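Local coordinates for protein phosphoinositol-specific phospholipase C (Pseudomonas sp., PDB 5FYP) that probably cleaves phosphoinositides in a calcium-dependent manner, as a bacterial phosphoinositide-specific phospholipase C of the TIM-barrel type, at residues N216-I221 and F253-I258; G244-A249 and A270-Q275. All coordinates share one frame; numbering follows the deposited sequence. Where two conformers were deposited one is given.

Contact 1 (N216-I221 and F253-I258)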
loop_
_atom_site.group_PDB
_atom_site.type_symbol
_atom_site.label_atom_id
_atom_site.label_comp_id
_atom_site.label_asym_id
_atom_site.label_seq_id
_atom_site.Cartn_x
_atom_site.Cartn_y
_atom_site.Cartn_z
ATOM N N ASN A 216 -15.732 2.367 -6.345
ATOM C CA ASN A 216 -16.722 1.852 -7.287
ATOM C C ASN A 216 -17.509 2.940 -8.003
ATOM O O ASN A 216 -18.508 2.657 -8.645
ATOM C CB ASN A 216 -17.632 0.782 -6.689
ATOM C CG ASN A 216 -18.525 1.292 -5.614
ATOM O OD1 ASN A 216 -18.755 2.468 -5.472
ATOM N ND2 ASN A 216 -18.997 0.369 -4.800
ATOM N N GLY A 217 -17.026 4.179 -7.943
ATOM C CA GLY A 217 -17.650 5.293 -8.645
ATOM C C GLY A 217 -16.699 6.442 -8.709
ATOM O O GLY A 217 -15.672 6.474 -7.993
ATOM N N GLN A 218 -16.999 7.401 -9.575
ATOM C CA GLN A 218 -16.098 8.532 -9.780
ATOM C C GLN A 218 -15.873 9.315 -8.478
ATOM O O GLN A 218 -14.788 9.836 -8.282
ATOM C CB GLN A 218 -16.638 9.436 -10.876
ATOM C CG GLN A 218 -15.718 10.582 -11.225
ATOM C CD GLN A 218 -14.458 10.151 -11.947
ATOM O OE1 GLN A 218 -14.503 9.335 -12.871
ATOM N NE2 GLN A 218 -13.317 10.716 -11.566
ATOM N N ASN A 219 -16.914 9.437 -7.665
ATOM C CA ASN A 219 -16.772 10.177 -6.401
ATOM C C ASN A 219 -15.665 9.615 -5.524
ATOM O O ASN A 219 -15.068 10.354 -4.749
ATOM C CB ASN A 219 -18.064 10.233 -5.620
ATOM C CG ASN A 219 -18.516 8.868 -5.183
ATOM O OD1 ASN A 219 -18.714 8.008 -6.037
ATOM N ND2 ASN A 219 -18.677 8.664 -3.883
ATOM N N ASP A 220 -15.406 8.299 -5.624
ATOM C CA ASP A 220 -14.385 7.667 -4.804
ATOM C C ASP A 220 -12.982 8.053 -5.250
ATOM O O ASP A 220 -12.036 7.890 -4.492
ATOM C CB ASP A 220 -14.566 6.153 -4.816
ATOM C CG ASP A 220 -15.908 5.700 -4.281
ATOM O OD1 ASP A 220 -16.427 6.342 -3.329
ATOM O OD2 ASP A 220 -16.440 4.660 -4.776
ATOM N N ILE A 221 -12.870 8.547 -6.483
ATOM C CA ILE A 221 -11.620 9.084 -7.027
ATOM C C ILE A 221 -11.516 10.583 -6.737
ATOM O O ILE A 221 -10.502 11.027 -6.194
ATOM C CB ILE A 221 -11.516 8.846 -8.538
ATOM C CG1 ILE A 221 -11.718 7.376 -8.923
ATOM C CG2 ILE A 221 -10.222 9.425 -9.088
ATOM C CD1 ILE A 221 -10.598 6.464 -9.170
ATOM N N PHE A 253 -5.631 6.384 -12.821
ATOM C CA PHE A 253 -4.530 6.768 -13.681
ATOM C C PHE A 253 -4.671 8.203 -14.167
ATOM O O PHE A 253 -3.716 9.003 -14.132
ATOM C CB PHE A 253 -4.449 5.765 -14.862
ATOM C CG PHE A 253 -3.434 6.116 -15.925
ATOM C CD1 PHE A 253 -2.129 5.759 -15.826
ATOM C CD2 PHE A 253 -3.829 6.818 -17.041
ATOM C CE1 PHE A 253 -1.225 6.087 -16.824
ATOM C CE2 PHE A 253 -2.925 7.141 -18.052
ATOM C CZ PHE A 253 -1.626 6.780 -17.926
ATOM N N ALA A 254 -5.860 8.573 -14.624
ATOM C CA ALA A 254 -6.114 9.948 -15.109
ATOM C C ALA A 254 -5.866 10.997 -14.021
ATOM O O ALA A 254 -5.469 12.135 -14.300
ATOM C CB ALA A 254 -7.522 10.065 -15.642
ATOM N N TYR A 255 -6.168 10.633 -12.788
ATOM C CA TYR A 255 -5.999 11.507 -11.623
ATOM C C TYR A 255 -4.639 11.390 -10.950
ATOM O O TYR A 255 -4.423 12.031 -9.913
ATOM C CB TYR A 255 -7.134 11.285 -10.587
ATOM C CG TYR A 255 -8.286 12.238 -10.788
ATOM C CD1 TYR A 255 -9.225 12.048 -11.804
ATOM C CD2 TYR A 255 -8.394 13.379 -9.997
ATOM C CE1 TYR A 255 -10.237 12.990 -11.980
ATOM C CE2 TYR A 255 -9.390 14.294 -10.167
ATOM C CZ TYR A 255 -10.303 14.118 -11.185
ATOM O OH TYR A 255 -11.269 15.087 -11.333
ATOM N N SER A 256 -3.713 10.605 -11.527
ATOM C CA SER A 256 -2.403 10.361 -10.875
ATOM C C SER A 256 -2.582 9.836 -9.463
ATOM O O SER A 256 -1.807 10.153 -8.561
ATOM C CB SER A 256 -1.491 11.567 -10.918
ATOM O OG SER A 256 -1.229 11.871 -12.285
ATOM N N HIS A 257 -3.614 8.986 -9.274
ATOM C CA HIS A 257 -3.717 8.203 -8.038
ATOM C C HIS A 257 -3.194 6.801 -8.306
ATOM O O HIS A 257 -3.437 6.236 -9.364
ATOM C CB HIS A 257 -5.175 8.067 -7.585
ATOM C CG HIS A 257 -5.842 9.352 -7.190
ATOM N ND1 HIS A 257 -7.087 9.335 -6.627
ATOM C CD2 HIS A 257 -5.499 10.644 -7.286
ATOM C CE1 HIS A 257 -7.484 10.573 -6.398
ATOM N NE2 HIS A 257 -6.549 11.390 -6.807
ATOM N N ILE A 258 -2.528 6.190 -7.325
ATOM C CA ILE A 258 -2.012 4.834 -7.508
ATOM C C ILE A 258 -3.143 3.844 -7.324
ATOM O O ILE A 258 -3.686 3.680 -6.202
ATOM C CB ILE A 258 -0.851 4.523 -6.565
ATOM C CG1 ILE A 258 0.245 5.577 -6.645
ATOM C CG2 ILE A 258 -0.304 3.132 -6.834
ATOM C CD1 ILE A 258 0.818 5.810 -8.019
#
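The imidazole of His-257 meets the backbone of Ile-221 at its edge. Ile-221 O lies near the ring plane, 3.1 Å from His-257 CE1, a contact of a ring carbon with the carbonyl oxygen and not a hydrogen bond of a ring nitrogen. Tyr-255 CB sits over one face of the His-257 imidazole, 3.7 Å from its plane and nearer the ring's border than its middle. Ile-221 CG2 meets the Tyr-255 ring obliquely, 3.8 Å from Tyr-255 CG, and also touches CB and CD1. The methyl reaches this spot because Ile-221 CG2 stands anti to the backbone N, while CG1 takes the position beside it (chi1 -53°). Ile-221 CG2 is also 4.0 Å from His-257 ND1, so one methyl packs against both rings. Gln-218 crosses Tyr-255 at about a right angle. Gln-218 NE2 is 3.9 Å from Tyr-255 CE1, with amide and ring planes 45° apart. The amide is bonded to Ser-222 and Gln-251, so its touch on the ring is packing.

The contact joins helix 219-222 to the turn that ends helix 249-254. Ser-256 has positive phi in a Schellman motif there, and the chain then enters strand 258-262. His-257 sits at this entry, in the barrel-type alpha/beta fold of the family. Both ring nitrogens are engaged: ND1 with Asn-239 OD1 and NE2 with Gln-166 O. These bonds fix the ring's rotation and, both partners being carbonyl oxygens, would favour a doubly protonated, positively charged imidazole. An alanine in place of His-257 would probably leave both oxygens without these mates and open a gap beside the Ile-221 methyl. Asn-239 also donates from ND2 to Asp-220 O. Within 216-221, Asp-220 OD2 accepts the backbone N-H of Asn-216 through its anti lone pair, nearly straight at 176°.

Contact 2 (G244-A249 and A270-Q275); sequences GDKSWA and AQHINQ
Lys-246 CG lies between the backbone N and the carbonyl carbon (chi1 70°), and the chain is extended from there to NZ. Gln-275 has CG anti to the carbonyl carbon (chi1 -64°) and is likewise extended beyond CG. The two long chains meet obliquely at their polar ends. Lys-246 NZ donates to Gln-275 OE1 at 2.9 Å. The donor comes from beside the C=O, at a C=O...N angle of 113°, and is tilted out of the carbonyl plane. Lys-246 CE packs next to the same oxygen, 3.4 Å from Gln-275 OE1.

A water completes a small ring of bonds. It accepts from Lys-246 NZ at 2.8 Å and from Gln-275 NE2 at 3.1 Å. The carboxamide thus meets the ammonium directly through its oxygen and by way of water through its nitrogen, consistent with the way round the amide is placed. The ammonium also forms a salt bridge with Asp-264, whose OD2 accepts a hydrogen bond from His-272 NE2 as well. Lys-246 NZ and His-272 NE2 are 4.2 Å apart, and the shared carboxylate would probably ease any charge conflict between them.

A second water can donate to Lys-246 O (2.8 Å) or Gln-275 O (2.7 Å), though it has more acceptors near it than protons. Near it, Ala-249 CB packs against Gln-275 O at 3.9 Å. Ala-249 N bonds back to Lys-246 O, the carbonyl that faces this water.

Gln-275 is the first residue after helix 269-274 to leave helical geometry. Lys-246 belongs to the loop between strand 238-242 and helix 249-254. The contact therefore links the approach to one helix with the end of the next. His-272 extends the link inward, through ND1 to the hydroxyl of Tyr-282 on strand 279-282.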
loop_
_atom_site.group_PDB
_atom_site.type_symbol
_atom_site.label_atom_id
_atom_site.label_comp_id
_atom_site.label_asym_id
_atom_site.label_seq_id
_atom_site.Cartn_x
_atom_site.Cartn_y
_atom_site.Cartn_z
ATOM N N GLY A 244 -14.345 -6.627 -10.007
ATOM C CA GLY A 244 -15.516 -6.085 -10.659
ATOM C C GLY A 244 -15.463 -4.590 -10.888
ATOM O O GLY A 244 -16.226 -4.058 -11.677
ATOM N N ASP A 245 -14.564 -3.899 -10.184
ATOM C CA ASP A 245 -14.418 -2.449 -10.235
ATOM C C ASP A 245 -13.159 -1.967 -10.908
ATOM O O ASP A 245 -12.851 -0.773 -10.871
ATOM C CB ASP A 245 -14.495 -1.924 -8.819
ATOM C CG ASP A 245 -15.869 -2.141 -8.209
ATOM O OD1 ASP A 245 -16.893 -1.903 -8.888
ATOM O OD2 ASP A 245 -15.999 -2.589 -7.065
ATOM N N LYS A 246 -12.454 -2.889 -11.575
ATOM C CA LYS A 246 -11.136 -2.520 -12.127
ATOM C C LYS A 246 -11.183 -1.504 -13.226
ATOM O O LYS A 246 -10.182 -0.862 -13.526
ATOM C CB LYS A 246 -10.394 -3.742 -12.604
ATOM C CG LYS A 246 -10.976 -4.403 -13.843
ATOM C CD LYS A 246 -10.061 -5.537 -14.292
ATOM C CE LYS A 246 -10.534 -6.204 -15.554
ATOM N NZ LYS A 246 -9.515 -7.188 -16.011
ATOM N N SER A 247 -12.348 -1.329 -13.859
ATOM C CA SER A 247 -12.485 -0.274 -14.881
ATOM C C SER A 247 -12.126 1.102 -14.321
ATOM O O SER A 247 -11.712 1.981 -15.076
ATOM C CB SER A 247 -13.906 -0.260 -15.463
ATOM O OG SER A 247 -14.890 -0.031 -14.491
ATOM N N TRP A 248 -12.302 1.313 -13.010
ATOM C CA TRP A 248 -11.975 2.591 -12.375
ATOM C C TRP A 248 -10.481 2.880 -12.328
ATOM O O TRP A 248 -10.103 4.029 -12.105
ATOM C CB TRP A 248 -12.599 2.698 -10.968
ATOM C CG TRP A 248 -14.060 2.765 -11.075
ATOM C CD1 TRP A 248 -14.958 1.793 -10.880
ATOM C CD2 TRP A 248 -14.795 3.894 -11.573
ATOM N NE1 TRP A 248 -16.225 2.236 -11.208
ATOM C CE2 TRP A 248 -16.135 3.536 -11.627
ATOM C CE3 TRP A 248 -14.439 5.180 -11.958
ATOM C CZ2 TRP A 248 -17.133 4.412 -12.116
ATOM C CZ3 TRP A 248 -15.391 6.049 -12.449
ATOM C CH2 TRP A 248 -16.725 5.662 -12.510
ATOM N N ALA A 249 -9.624 1.887 -12.620
ATOM C CA ALA A 249 -8.196 2.130 -12.605
ATOM C C ALA A 249 -7.821 3.174 -13.663
ATOM O O ALA A 249 -6.886 3.935 -13.460
ATOM C CB ALA A 249 -7.399 0.867 -12.792
ATOM N N ALA A 270 0.339 -8.239 -18.543
ATOM C CA ALA A 270 0.262 -7.424 -19.754
ATOM C C ALA A 270 -1.112 -6.828 -19.942
ATOM O O ALA A 270 -1.251 -5.664 -20.322
ATOM C CB ALA A 270 0.666 -8.243 -20.980
ATOM N N GLN A 271 -2.153 -7.604 -19.715
ATOM C CA GLN A 271 -3.493 -7.064 -19.867
ATOM C C GLN A 271 -3.795 -6.004 -18.799
ATOM O O GLN A 271 -4.395 -4.956 -19.107
ATOM C CB GLN A 271 -4.522 -8.153 -19.856
ATOM C CG GLN A 271 -5.868 -7.570 -20.146
ATOM N N HIS A 272 -3.363 -6.243 -17.564
ATOM C CA HIS A 272 -3.508 -5.202 -16.549
ATOM C C HIS A 272 -2.772 -3.900 -16.861
ATOM O O HIS A 272 -3.278 -2.814 -16.538
ATOM C CB HIS A 272 -3.099 -5.759 -15.184
ATOM C CG HIS A 272 -4.100 -6.719 -14.628
ATOM N ND1 HIS A 272 -3.747 -7.887 -13.993
ATOM C CD2 HIS A 272 -5.449 -6.689 -14.638
ATOM C CE1 HIS A 272 -4.837 -8.508 -13.586
ATOM N NE2 HIS A 272 -5.890 -7.799 -13.964
ATOM N N ILE A 273 -1.605 -4.004 -17.481
ATOM C CA ILE A 273 -0.897 -2.812 -17.956
ATOM C C ILE A 273 -1.765 -2.044 -18.951
ATOM O O ILE A 273 -1.878 -0.824 -18.894
ATOM C CB ILE A 273 0.444 -3.223 -18.605
ATOM C CG1 ILE A 273 1.412 -3.738 -17.514
ATOM C CG2 ILE A 273 1.054 -2.088 -19.387
ATOM C CD1 ILE A 273 2.642 -4.452 -18.064
ATOM N N ASN A 274 -2.343 -2.765 -19.879
ATOM C CA ASN A 274 -3.185 -2.129 -20.872
ATOM C C ASN A 274 -4.443 -1.454 -20.229
ATOM O O ASN A 274 -4.932 -0.429 -20.728
ATOM C CB ASN A 274 -3.504 -3.183 -21.909
ATOM C CG ASN A 274 -2.222 -3.773 -22.611
ATOM O OD1 ASN A 274 -1.106 -3.151 -22.711
ATOM N ND2 ASN A 274 -2.396 -4.976 -23.117
ATOM N N GLN A 275 -4.874 -1.986 -19.070
ATOM C CA GLN A 275 -5.973 -1.461 -18.263
ATOM C C GLN A 275 -5.567 -0.349 -17.275
ATOM O O GLN A 275 -6.390 0.114 -16.477
ATOM C CB GLN A 275 -6.674 -2.628 -17.562
ATOM C CG GLN A 275 -7.313 -3.570 -18.596
ATOM C CD GLN A 275 -7.810 -4.907 -18.079
ATOM O OE1 GLN A 275 -7.536 -5.368 -16.990
ATOM N NE2 GLN A 275 -8.637 -5.521 -18.906
HETATM O O HOH W 1 -9.049 -0.017 -15.975
HETATM O O HOH W 2 -10.245 -8.120 -18.530
#

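Contact 1 and contact 2 have centres 13 Å apart, on the same side of the chain's centre. Their segments alternate along the chain, and helix 249-254 runs between them: Ala-249 in contact 2 begins it, and contact 1 holds its end. They also touch directly. The indole of Trp-248 packs against 216-221, with CH2 3.4 Å from Gln-218 N and CZ2 3.6 Å from Gly-217 CA. Asp-245 OD1 is 3.5 Å from Asn-216 CB. The calcium site, formed by Asn-27, Glu-48, Asp-50 and Asp-119, includes no residue of either contact. A bound thiocyanate, probably from the crystallisation liquor, lies about 4 Å from the Gln-218 side chain.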